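Probable dehydrogenase (PDB 3MOI) probably catalyses an NAD(P)-dependent oxidation or reduction of a substrate not yet identified, as a member of the GFO/IDH/MocA family of oxidoreductases. Local coordinates at residues 39-44 and 50-55; 103-108 and 364-369; 163-168 and 272-277; 242-247 and 252-257. One frame throughout, in Å; residues are numbered along the deposited sequence.

Contact 1: 39-44 and 50-55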
# COMPACT_ATOMS: atom_id res chain seq x y z
N ASP A 39 4.47 -38.01 -23.90
CA ASP A 39 4.46 -37.05 -24.97
C ASP A 39 5.44 -35.89 -24.76
O ASP A 39 6.36 -35.71 -25.52
CB ASP A 39 3.04 -36.57 -25.19
CG ASP A 39 2.90 -35.82 -26.46
OD1 ASP A 39 3.38 -36.33 -27.50
OD2 ASP A 39 2.30 -34.71 -26.42
N VAL A 40 5.24 -35.11 -23.72
CA VAL A 40 6.08 -33.93 -23.41
C VAL A 40 7.57 -34.22 -23.19
O VAL A 40 8.46 -33.50 -23.63
CB VAL A 40 5.55 -33.28 -22.13
CG1 VAL A 40 6.38 -32.11 -21.71
CG2 VAL A 40 4.10 -32.88 -22.36
N ARG A 41 7.80 -35.29 -22.44
CA ARG A 41 9.12 -35.78 -22.12
C ARG A 41 9.95 -35.96 -23.39
O ARG A 41 11.10 -35.53 -23.47
CB ARG A 41 8.88 -37.11 -21.44
CG ARG A 41 10.00 -37.80 -20.95
CD ARG A 41 9.67 -39.27 -20.76
NE ARG A 41 8.35 -39.50 -20.19
CZ ARG A 41 7.73 -40.69 -20.14
NH1 ARG A 41 8.28 -41.79 -20.62
NH2 ARG A 41 6.52 -40.74 -19.58
N GLU A 42 9.35 -36.60 -24.39
CA GLU A 42 10.06 -37.06 -25.60
C GLU A 42 10.43 -35.84 -26.45
O GLU A 42 11.56 -35.67 -26.89
CB GLU A 42 9.14 -37.98 -26.41
CG GLU A 42 9.85 -39.11 -27.13
CD GLU A 42 9.80 -40.46 -26.36
OE1 GLU A 42 8.66 -41.05 -26.29
OE2 GLU A 42 10.88 -40.91 -25.86
N ARG A 43 9.44 -34.97 -26.62
CA ARG A 43 9.61 -33.69 -27.31
C ARG A 43 10.77 -32.94 -26.65
O ARG A 43 11.74 -32.53 -27.31
CB ARG A 43 8.28 -32.93 -27.29
CG ARG A 43 7.91 -32.20 -28.60
CD ARG A 43 6.44 -32.47 -29.11
NE ARG A 43 5.41 -32.72 -28.07
CZ ARG A 43 5.00 -31.83 -27.14
NH1 ARG A 43 5.55 -30.61 -27.06
NH2 ARG A 43 4.05 -32.17 -26.26
N PHE A 44 10.72 -32.86 -25.32
CA PHE A 44 11.79 -32.20 -24.57
C PHE A 44 13.17 -32.89 -24.71
O PHE A 44 14.19 -32.23 -24.89
CB PHE A 44 11.39 -32.10 -23.11
CG PHE A 44 12.29 -31.25 -22.31
CD1 PHE A 44 12.08 -29.91 -22.23
CD2 PHE A 44 13.36 -31.81 -21.64
CE1 PHE A 44 12.92 -29.11 -21.49
CE2 PHE A 44 14.21 -31.03 -20.89
CZ PHE A 44 13.99 -29.66 -20.82
N ILE A 50 18.83 -34.63 -24.70
CA ILE A 50 19.12 -35.42 -23.51
C ILE A 50 18.26 -36.66 -23.34
O ILE A 50 17.16 -36.74 -23.90
CB ILE A 50 18.96 -34.55 -22.28
CG1 ILE A 50 17.58 -33.88 -22.28
CG2 ILE A 50 20.07 -33.56 -22.22
CD1 ILE A 50 17.20 -33.35 -20.92
N PRO A 51 18.74 -37.63 -22.54
CA PRO A 51 17.90 -38.77 -22.21
C PRO A 51 16.76 -38.32 -21.31
O PRO A 51 17.00 -37.48 -20.51
CB PRO A 51 18.84 -39.69 -21.43
CG PRO A 51 19.95 -38.86 -20.89
CD PRO A 51 19.99 -37.59 -21.73
N VAL A 52 15.55 -38.87 -21.43
CA VAL A 52 14.45 -38.55 -20.54
C VAL A 52 13.83 -39.80 -19.94
O VAL A 52 14.14 -40.90 -20.38
CB VAL A 52 13.41 -37.80 -21.27
CG1 VAL A 52 14.02 -36.47 -21.75
CG2 VAL A 52 12.91 -38.64 -22.42
N PHE A 53 12.98 -39.63 -18.92
CA PHE A 53 12.51 -40.71 -18.04
C PHE A 53 11.11 -40.44 -17.47
O PHE A 53 10.64 -39.31 -17.39
CB PHE A 53 13.45 -40.92 -16.85
CG PHE A 53 14.83 -41.18 -17.24
CD1 PHE A 53 15.27 -42.51 -17.44
CD2 PHE A 53 15.68 -40.11 -17.53
CE1 PHE A 53 16.57 -42.77 -17.88
CE2 PHE A 53 16.95 -40.35 -18.01
CZ PHE A 53 17.42 -41.71 -18.18
N ALA A 54 10.43 -41.51 -17.09
CA ALA A 54 9.07 -41.34 -16.60
C ALA A 54 9.11 -41.07 -15.10
O ALA A 54 8.22 -40.48 -14.64
CB ALA A 54 8.20 -42.55 -16.94
N THR A 55 10.13 -41.50 -14.36
CA THR A 55 10.22 -41.26 -12.91
C THR A 55 11.59 -40.73 -12.46
O THR A 55 12.63 -41.15 -12.98
CB THR A 55 10.05 -42.57 -12.11
OG1 THR A 55 11.12 -43.48 -12.44
CG2 THR A 55 8.70 -43.27 -12.43
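Arg-41 runs alongside strand 52-53 and on to Ala-54, meeting three residues in turn. Its CG packs against Val-52, with CG2 of that valine 3.4 Å from Arg-41 CG. The side chains of Arg-41 and Val-52 cross at a slant. The other valine branch, CG1, stands 3.5 Å from the carbonyl oxygen of Arg-41. Further out, Arg-41 CD comes within 3.5 Å of Phe-53 O. The chain then bends at chi3 (-41°), which turns the guanidinium over Ala-54. The methyl of Ala-54 sits over one face of that group, toward its rim, with CB 3.6 Å from Arg-41 NH2. This is contact over a face, not a hydrogen bond. NE and NH2 make weak hydrogen bonds to the carbonyl oxygens of Asp-35 and Pro-36, just before the helix.

A second, apolar touch lies one helical turn on. Phe-44 CE2 meets Ile-50 CD1 at 3.8 Å. Both residues also rest on Ala-33 of strand 28-34, and the Phe-44 ring stacks on Tyr-48 and meets Phe-280 edge-to-face. On another side of the helix, Arg-43 NH2 bridges to Asp-39 OD2, meeting it from above the carboxylate plane.

Helix 38-48 thus packs beside the strand that follows it. Strand 28-34, this helix and strand 52-53 form a beta-alpha-beta unit of the NAD-binding Rossmann fold.

Contact 2: 103-108 and 364-369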
# COMPACT_ATOMS: atom_id res chain seq x y z
N GLU A 103 5.07 -32.74 6.18
CA GLU A 103 5.89 -32.90 4.99
C GLU A 103 7.17 -32.05 5.09
O GLU A 103 8.32 -32.54 4.92
CB GLU A 103 5.13 -32.57 3.71
CG GLU A 103 4.12 -33.68 3.35
CD GLU A 103 3.52 -33.62 1.92
OE1 GLU A 103 3.98 -32.84 1.07
OE2 GLU A 103 2.56 -34.39 1.63
N ALA A 104 6.97 -30.78 5.38
CA ALA A 104 8.11 -29.90 5.47
C ALA A 104 9.13 -30.45 6.48
O ALA A 104 10.29 -30.33 6.26
CB ALA A 104 7.67 -28.58 5.84
N ASP A 105 8.69 -31.11 7.53
CA ASP A 105 9.63 -31.68 8.48
C ASP A 105 10.31 -32.86 7.87
O ASP A 105 11.48 -33.02 8.08
CB ASP A 105 8.97 -32.10 9.82
CG ASP A 105 8.60 -30.89 10.69
OD1 ASP A 105 9.10 -29.74 10.40
OD2 ASP A 105 7.83 -31.07 11.66
N ARG A 106 9.59 -33.69 7.12
CA ARG A 106 10.25 -34.83 6.51
C ARG A 106 11.30 -34.40 5.52
O ARG A 106 12.34 -35.08 5.36
CB ARG A 106 9.27 -35.75 5.75
CG ARG A 106 8.29 -36.61 6.59
CD ARG A 106 7.57 -37.62 5.59
NE ARG A 106 8.57 -38.55 5.00
CZ ARG A 106 8.51 -39.13 3.80
NH1 ARG A 106 7.52 -38.89 2.92
NH2 ARG A 106 9.49 -39.95 3.46
N MET A 107 11.06 -33.27 4.88
CA MET A 107 11.98 -32.73 3.85
C MET A 107 13.29 -32.22 4.52
O MET A 107 14.42 -32.56 4.10
CB MET A 107 11.27 -31.66 3.00
CG MET A 107 10.14 -32.22 2.01
SD MET A 107 9.04 -31.01 1.26
CE MET A 107 7.88 -31.11 2.42
N ILE A 108 13.12 -31.48 5.61
CA ILE A 108 14.23 -30.94 6.37
C ILE A 108 15.10 -32.11 6.86
O ILE A 108 16.31 -32.12 6.67
CB ILE A 108 13.68 -30.04 7.52
CG1 ILE A 108 13.09 -28.73 6.90
CG2 ILE A 108 14.74 -29.71 8.58
CD1 ILE A 108 12.16 -27.92 7.84
N TRP A 364 13.63 -22.26 5.68
CA TRP A 364 13.13 -20.99 5.29
C TRP A 364 11.82 -21.22 4.61
O TRP A 364 10.87 -20.52 4.83
CB TRP A 364 14.15 -20.35 4.37
CG TRP A 364 13.68 -19.23 3.52
CD1 TRP A 364 12.85 -19.31 2.42
CD2 TRP A 364 14.13 -17.89 3.57
NE1 TRP A 364 12.67 -18.06 1.87
CE2 TRP A 364 13.47 -17.18 2.55
CE3 TRP A 364 15.01 -17.21 4.40
CZ2 TRP A 364 13.69 -15.85 2.33
CZ3 TRP A 364 15.22 -15.91 4.19
CH2 TRP A 364 14.56 -15.22 3.17
N GLY A 365 11.77 -22.23 3.76
CA GLY A 365 10.52 -22.68 3.13
C GLY A 365 9.41 -23.00 4.13
O GLY A 365 8.28 -22.45 4.01
N LYS A 366 9.72 -23.83 5.14
CA LYS A 366 8.68 -24.17 6.14
C LYS A 366 8.17 -22.90 6.78
O LYS A 366 6.96 -22.72 6.94
CB LYS A 366 9.17 -25.12 7.24
CG LYS A 366 8.10 -25.45 8.30
CD LYS A 366 8.62 -26.40 9.38
CE LYS A 366 7.48 -26.90 10.28
NZ LYS A 366 8.00 -27.82 11.38
N ASP A 367 9.11 -22.04 7.11
CA ASP A 367 8.80 -20.76 7.68
C ASP A 367 7.86 -19.92 6.82
O ASP A 367 6.86 -19.38 7.32
CB ASP A 367 10.07 -20.00 8.05
CG ASP A 367 9.74 -18.67 8.69
OD1 ASP A 367 9.63 -18.59 9.97
OD2 ASP A 367 9.52 -17.73 7.90
N THR A 368 8.09 -19.90 5.51
CA THR A 368 7.16 -19.21 4.63
C THR A 368 5.81 -19.94 4.62
O THR A 368 4.70 -19.31 4.63
CB THR A 368 7.74 -19.09 3.25
OG1 THR A 368 8.85 -18.20 3.33
CG2 THR A 368 6.71 -18.56 2.22
N LEU A 369 5.85 -21.25 4.61
CA LEU A 369 4.56 -21.98 4.70
C LEU A 369 3.85 -21.52 5.98
O LEU A 369 2.68 -21.19 5.91
CB LEU A 369 4.77 -23.47 4.64
CG LEU A 369 3.59 -24.41 4.91
CD1 LEU A 369 2.42 -24.27 3.91
CD2 LEU A 369 4.13 -25.79 4.92
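Lys-366 lays its aliphatic chain over Ala-104 and past Ile-108. Its CG is 4.0 Å from Ala-104 CB, and its CB is 4.1 Å from Ile-108 CD1. The isoleucine side chain crosses the lysine at about a right angle. With CG anti to the backbone N (chi1 179°) and every later torsion also near 180°, the lysine is fully stretched. That carries its ammonium across to Asp-105 on helix 101-114.

There NZ gives a hydrogen bond to Asp-105 OD1, as part of a salt bridge. The modelled separation of 2.4 Å between Lys-366 NZ and Asp-105 OD1 is very short, so its exact length is doubtful. OD2 of the same carboxylate lies farther from NZ, at 3.3 Å.

The two helix segments run antiparallel, at 172°, with their axes 10.0 Å apart. The backbones come nearest at Ala-104 and Lys-366, where the small alanine faces the lysine. On another side of helix 362-381, Asp-367 forms salt bridges with Lys-187 and Arg-387.

The contact joins a helix of the Rossmann fold, 101-114, to the chain's last helix, 362-381. The carbons of Lys-366 serve the apolar seam. At its partly exposed margin, the two charges probably offset each other.

Contact 3: 163-168 and 272-277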
# COMPACT_ATOMS: atom_id res chain seq x y z
N PRO A 163 -8.98 -27.20 -12.75
CA PRO A 163 -9.96 -26.97 -11.69
C PRO A 163 -9.46 -27.22 -10.28
O PRO A 163 -9.91 -26.55 -9.36
CB PRO A 163 -11.11 -27.91 -12.07
CG PRO A 163 -10.42 -29.06 -12.77
CD PRO A 163 -9.23 -28.44 -13.49
N GLU A 164 -8.51 -28.11 -10.08
CA GLU A 164 -7.86 -28.16 -8.76
C GLU A 164 -7.12 -26.86 -8.34
O GLU A 164 -6.91 -26.61 -7.14
CB GLU A 164 -6.90 -29.33 -8.65
CG GLU A 164 -5.74 -29.31 -9.69
CD GLU A 164 -6.02 -30.16 -10.97
OE1 GLU A 164 -7.24 -30.30 -11.38
OE2 GLU A 164 -5.00 -30.68 -11.52
N GLU A 165 -6.69 -26.03 -9.29
CA GLU A 165 -6.05 -24.77 -8.92
C GLU A 165 -7.03 -23.70 -8.40
O GLU A 165 -6.57 -22.64 -7.95
CB GLU A 165 -5.32 -24.18 -10.11
CG GLU A 165 -4.09 -24.88 -10.55
CD GLU A 165 -3.53 -24.21 -11.80
OE1 GLU A 165 -3.99 -24.54 -12.90
OE2 GLU A 165 -2.66 -23.33 -11.69
N LEU A 166 -8.34 -23.95 -8.54
CA LEU A 166 -9.40 -23.09 -7.94
C LEU A 166 -10.04 -23.72 -6.68
O LEU A 166 -11.23 -23.49 -6.38
CB LEU A 166 -10.50 -22.73 -8.97
CG LEU A 166 -9.92 -22.22 -10.30
CD1 LEU A 166 -10.98 -22.11 -11.40
CD2 LEU A 166 -9.18 -20.90 -10.08
N ASP A 167 -9.23 -24.52 -5.98
CA ASP A 167 -9.59 -25.11 -4.71
C ASP A 167 -8.43 -24.93 -3.72
O ASP A 167 -7.39 -25.62 -3.76
CB ASP A 167 -9.89 -26.59 -4.90
CG ASP A 167 -10.38 -27.30 -3.61
OD1 ASP A 167 -10.30 -26.71 -2.51
OD2 ASP A 167 -10.82 -28.48 -3.71
N THR A 168 -8.61 -23.98 -2.83
CA THR A 168 -7.61 -23.72 -1.81
C THR A 168 -7.18 -25.02 -1.10
O THR A 168 -6.02 -25.17 -0.80
CB THR A 168 -8.11 -22.70 -0.76
OG1 THR A 168 -8.47 -21.48 -1.44
CG2 THR A 168 -7.02 -22.41 0.32
N GLU A 272 -7.56 -27.39 -20.95
CA GLU A 272 -6.87 -27.52 -22.25
C GLU A 272 -6.17 -26.24 -22.68
O GLU A 272 -5.06 -26.29 -23.21
CB GLU A 272 -7.87 -27.91 -23.39
CG GLU A 272 -7.71 -29.34 -23.97
CD GLU A 272 -6.35 -29.63 -24.70
OE1 GLU A 272 -6.21 -29.29 -25.90
OE2 GLU A 272 -5.45 -30.26 -24.07
N LEU A 273 -6.83 -25.10 -22.51
CA LEU A 273 -6.18 -23.86 -22.87
C LEU A 273 -4.91 -23.75 -22.03
O LEU A 273 -3.85 -23.32 -22.53
CB LEU A 273 -7.08 -22.66 -22.63
CG LEU A 273 -6.90 -21.49 -23.60
CD1 LEU A 273 -7.31 -20.21 -22.88
CD2 LEU A 273 -5.48 -21.35 -24.19
N ARG A 274 -5.02 -24.17 -20.76
CA ARG A 274 -3.93 -24.09 -19.82
C ARG A 274 -2.71 -24.88 -20.34
O ARG A 274 -1.63 -24.31 -20.59
CB ARG A 274 -4.41 -24.58 -18.42
CG ARG A 274 -3.46 -24.39 -17.20
CD ARG A 274 -2.34 -23.40 -17.53
NE ARG A 274 -1.64 -22.72 -16.44
CZ ARG A 274 -1.18 -23.24 -15.31
NH1 ARG A 274 -1.35 -24.52 -15.00
NH2 ARG A 274 -0.52 -22.46 -14.51
N ARG A 275 -2.89 -26.17 -20.54
CA ARG A 275 -1.76 -26.99 -20.94
C ARG A 275 -1.28 -26.76 -22.38
O ARG A 275 -0.13 -27.06 -22.67
CB ARG A 275 -2.00 -28.47 -20.67
CG ARG A 275 -2.85 -29.16 -21.66
CD ARG A 275 -2.23 -30.48 -22.13
NE ARG A 275 -2.81 -30.79 -23.43
CZ ARG A 275 -2.25 -30.52 -24.61
NH1 ARG A 275 -2.91 -30.82 -25.72
NH2 ARG A 275 -1.02 -30.00 -24.69
N SER A 276 -2.13 -26.23 -23.25
CA SER A 276 -1.73 -25.95 -24.65
C SER A 276 -1.04 -24.59 -24.81
O SER A 276 -0.32 -24.37 -25.79
CB SER A 276 -2.91 -26.11 -25.66
OG SER A 276 -3.81 -25.00 -25.62
N ARG A 277 -1.28 -23.66 -23.88
CA ARG A 277 -0.65 -22.34 -23.96
C ARG A 277 0.65 -22.29 -23.17
O ARG A 277 1.65 -21.72 -23.62
CB ARG A 277 -1.57 -21.23 -23.48
CG ARG A 277 -1.16 -19.92 -24.13
CD ARG A 277 -1.46 -18.69 -23.31
NE ARG A 277 -2.48 -17.82 -23.90
CZ ARG A 277 -2.80 -16.62 -23.40
NH1 ARG A 277 -2.17 -16.17 -22.32
NH2 ARG A 277 -3.76 -15.86 -23.98
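This is a small surface contact between charged side chains. It links the loop after strand 145-153 to helix 270-278. Two residues carry it, Glu-165 from a short 3-10 turn and Arg-274 from the helix. Together the segments bury 77 Å².

The pair is a salt bridge of a loose kind. Glu-165 OE1 lies 3.4 Å from Arg-274 NH1, but over one face of the guanidinium and well out of its plane. No N-H points at the oxygen, so the attraction is one of charge alone. The second oxygen, OE2, is 3.6 Å from Arg-274 NH2. The carboxylate and guanidinium planes are 37° apart, and the two side chains cross at about a right angle. Glu-165 reaches across with its chain extended beyond CG. Arg-274 is bent at chi2 (16°), and its CD steps aside from the line between its CG and the carboxylate.

The glutamate is held more firmly from its own side. Its OE1 accepts a hydrogen bond from the backbone N of Arg-162, and OE2 forms a salt bridge with Arg-161. Arg-161 NH1 also lies close to Arg-274 NH2, so one carboxylate probably offsets the charge of both arginines.

Within the helix, Ser-276 OG and Ser-276 N both donate to Glu-272 O, from opposite faces of its carbonyl plane.

Helix 270-278 also touches the loop through Leu-273 on Pro-160 and Arg-275 on Arg-162. The loop itself leads on from strand 145-153 of the large mixed sheet to helix 174-177.

Contact 4: 242-247 and 252-257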
# COMPACT_ATOMS: atom_id res chain seq x y z
N HIS A 242 4.66 0.72 -11.86
CA HIS A 242 6.03 0.26 -12.06
C HIS A 242 6.41 0.34 -13.56
O HIS A 242 6.64 -0.67 -14.23
CB HIS A 242 6.16 -1.15 -11.53
CG HIS A 242 7.57 -1.60 -11.38
ND1 HIS A 242 8.38 -1.16 -10.35
CD2 HIS A 242 8.34 -2.40 -12.15
CE1 HIS A 242 9.59 -1.68 -10.49
NE2 HIS A 242 9.58 -2.45 -11.57
N PHE A 243 6.44 1.57 -14.09
CA PHE A 243 6.99 1.91 -15.43
C PHE A 243 6.43 1.08 -16.59
O PHE A 243 7.05 1.00 -17.66
CB PHE A 243 8.51 1.79 -15.39
CG PHE A 243 9.11 2.34 -14.12
CD1 PHE A 243 9.33 3.71 -13.99
CD2 PHE A 243 9.41 1.49 -13.04
CE1 PHE A 243 9.87 4.23 -12.83
CE2 PHE A 243 9.94 1.99 -11.85
CZ PHE A 243 10.18 3.39 -11.75
N TRP A 244 5.24 0.50 -16.37
CA TRP A 244 4.62 -0.41 -17.35
C TRP A 244 5.61 -1.50 -17.82
O TRP A 244 5.67 -1.81 -19.01
CB TRP A 244 4.02 0.37 -18.55
CG TRP A 244 2.72 1.02 -18.27
CD1 TRP A 244 2.46 2.38 -18.20
CD2 TRP A 244 1.47 0.37 -18.02
NE1 TRP A 244 1.13 2.59 -17.90
CE2 TRP A 244 0.51 1.37 -17.81
CE3 TRP A 244 1.08 -0.97 -17.96
CZ2 TRP A 244 -0.82 1.07 -17.51
CZ3 TRP A 244 -0.25 -1.26 -17.69
CH2 TRP A 244 -1.18 -0.25 -17.45
N LEU A 245 6.40 -2.04 -16.87
CA LEU A 245 7.07 -3.35 -17.01
C LEU A 245 6.24 -4.52 -16.51
O LEU A 245 5.70 -4.47 -15.43
CB LEU A 245 8.30 -3.42 -16.13
CG LEU A 245 9.58 -2.65 -16.33
CD1 LEU A 245 10.65 -3.54 -15.74
CD2 LEU A 245 9.86 -2.32 -17.81
N ALA A 246 6.22 -5.64 -17.23
CA ALA A 246 5.68 -6.87 -16.63
C ALA A 246 6.63 -7.45 -15.61
O ALA A 246 7.81 -7.13 -15.56
CB ALA A 246 5.31 -7.92 -17.66
N GLU A 247 6.03 -8.30 -14.79
CA GLU A 247 6.66 -9.09 -13.79
C GLU A 247 8.00 -9.64 -14.27
O GLU A 247 8.99 -9.52 -13.54
CB GLU A 247 5.71 -10.22 -13.41
CG GLU A 247 6.26 -11.15 -12.34
CD GLU A 247 5.22 -12.15 -11.79
OE1 GLU A 247 5.66 -13.22 -11.29
OE2 GLU A 247 4.00 -11.86 -11.80
N LYS A 252 5.16 -4.02 -20.86
CA LYS A 252 3.77 -4.52 -20.83
C LYS A 252 2.86 -3.55 -21.53
O LYS A 252 3.11 -2.34 -21.55
CB LYS A 252 3.22 -4.70 -19.37
CG LYS A 252 2.24 -5.91 -19.16
CD LYS A 252 1.09 -5.62 -18.21
CE LYS A 252 0.43 -6.90 -17.61
NZ LYS A 252 -0.18 -6.57 -16.24
N GLN A 253 1.77 -4.10 -22.06
CA GLN A 253 0.77 -3.28 -22.73
C GLN A 253 -0.49 -3.36 -21.88
O GLN A 253 -0.88 -4.42 -21.40
CB GLN A 253 0.55 -3.66 -24.23
CG GLN A 253 0.58 -5.19 -24.57
CD GLN A 253 1.13 -5.51 -25.99
OE1 GLN A 253 0.80 -4.85 -26.98
NE2 GLN A 253 1.98 -6.55 -26.07
N PRO A 254 -1.13 -2.21 -21.68
CA PRO A 254 -2.37 -2.31 -20.96
C PRO A 254 -3.35 -3.31 -21.61
O PRO A 254 -3.55 -3.27 -22.82
CB PRO A 254 -2.89 -0.88 -21.00
CG PRO A 254 -1.64 -0.03 -21.10
CD PRO A 254 -0.72 -0.82 -21.94
N ASN A 255 -3.94 -4.19 -20.81
CA ASN A 255 -4.96 -5.14 -21.27
C ASN A 255 -5.95 -5.53 -20.13
O ASN A 255 -6.16 -6.70 -19.81
CB ASN A 255 -4.26 -6.38 -21.89
CG ASN A 255 -5.20 -7.23 -22.78
OD1 ASN A 255 -5.93 -6.74 -23.65
ND2 ASN A 255 -5.16 -8.53 -22.56
N HIS A 256 -6.60 -4.55 -19.55
CA HIS A 256 -7.38 -4.77 -18.36
C HIS A 256 -8.49 -5.83 -18.48
O HIS A 256 -8.60 -6.75 -17.69
CB HIS A 256 -7.89 -3.43 -17.87
CG HIS A 256 -6.81 -2.43 -17.62
ND1 HIS A 256 -6.29 -2.19 -16.38
CD2 HIS A 256 -6.15 -1.60 -18.46
CE1 HIS A 256 -5.36 -1.26 -16.45
NE2 HIS A 256 -5.27 -0.87 -17.70
N GLY A 257 -9.33 -5.74 -19.47
CA GLY A 257 -10.20 -6.90 -19.75
C GLY A 257 -9.41 -8.23 -19.77
O GLY A 257 -9.82 -9.24 -19.19
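Trp-244 meets 252-257 with its CB and with the six-membered ring of its indole. Its CB stands 4.1 Å from Lys-252 O. With CG set beside the backbone N (chi1 -78°), the indole runs outward to Pro-254. CE2 and CZ2 then pass near Pro-254 CG, and CZ3 approaches both CG and CA of the same proline. CH2 makes the closest touch, 3.7 Å from Pro-254 CG. Pro-254 CG lies over the face of the six-membered ring, 3.8 Å from its centroid and 16° off the ring normal. This is a CH-pi contact, with the two side chains crossing at about a right angle. His-256 NE2, 4.1 Å from Trp-244 CH2, lies at the indole edge, near its plane.

One backbone hydrogen bond ties the two segments. Lys-252 N donates to Trp-244 O at 2.9 Å, with an N-H...O angle of 166°. Beside it, Lys-252 CB packs on the backbone N of Ala-246, and its CG is 4.0 Å from Ala-246 CB. The lysine chain then bends at chi2 and leads away, to salt bridges of NZ with Asp-237 and Asp-239. The bond and the indole contact bring together two parts of one loop only a few residues apart.

Neither segment is helix or strand. Both belong to the long connection from strand 225-231 of the mixed sheet to helix 258-265. His-242 and Phe-243 touch strand 310-314. At the 252-257 end, His-256 meets Tyr-322 and Val-327 of the second subunit.

In the fold
Contact 1 lies within the Rossmann fold, and contact 2 joins a helix of that fold to the C-terminal helix. Their centres are 29 Å apart. Contact 3 joins a loop after strand 145-153 to helix 270-278, and contact 4 lies within the loop after strand 225-231. Along the chain both fall between the halves of contact 2, and contact 4 falls between those of contact 3. Contacts 1 and 3 are near neighbours, with nearest atoms about 6 Å apart. Phe-44 and Arg-274 each lie near, without touching, a glycine-rich GxGxxG pattern that is probably part of the dinucleotide site. Contacts 3 and 4 approach to about 8 Å. Contacts 2 and 4 lie on opposite sides of the chain's centre.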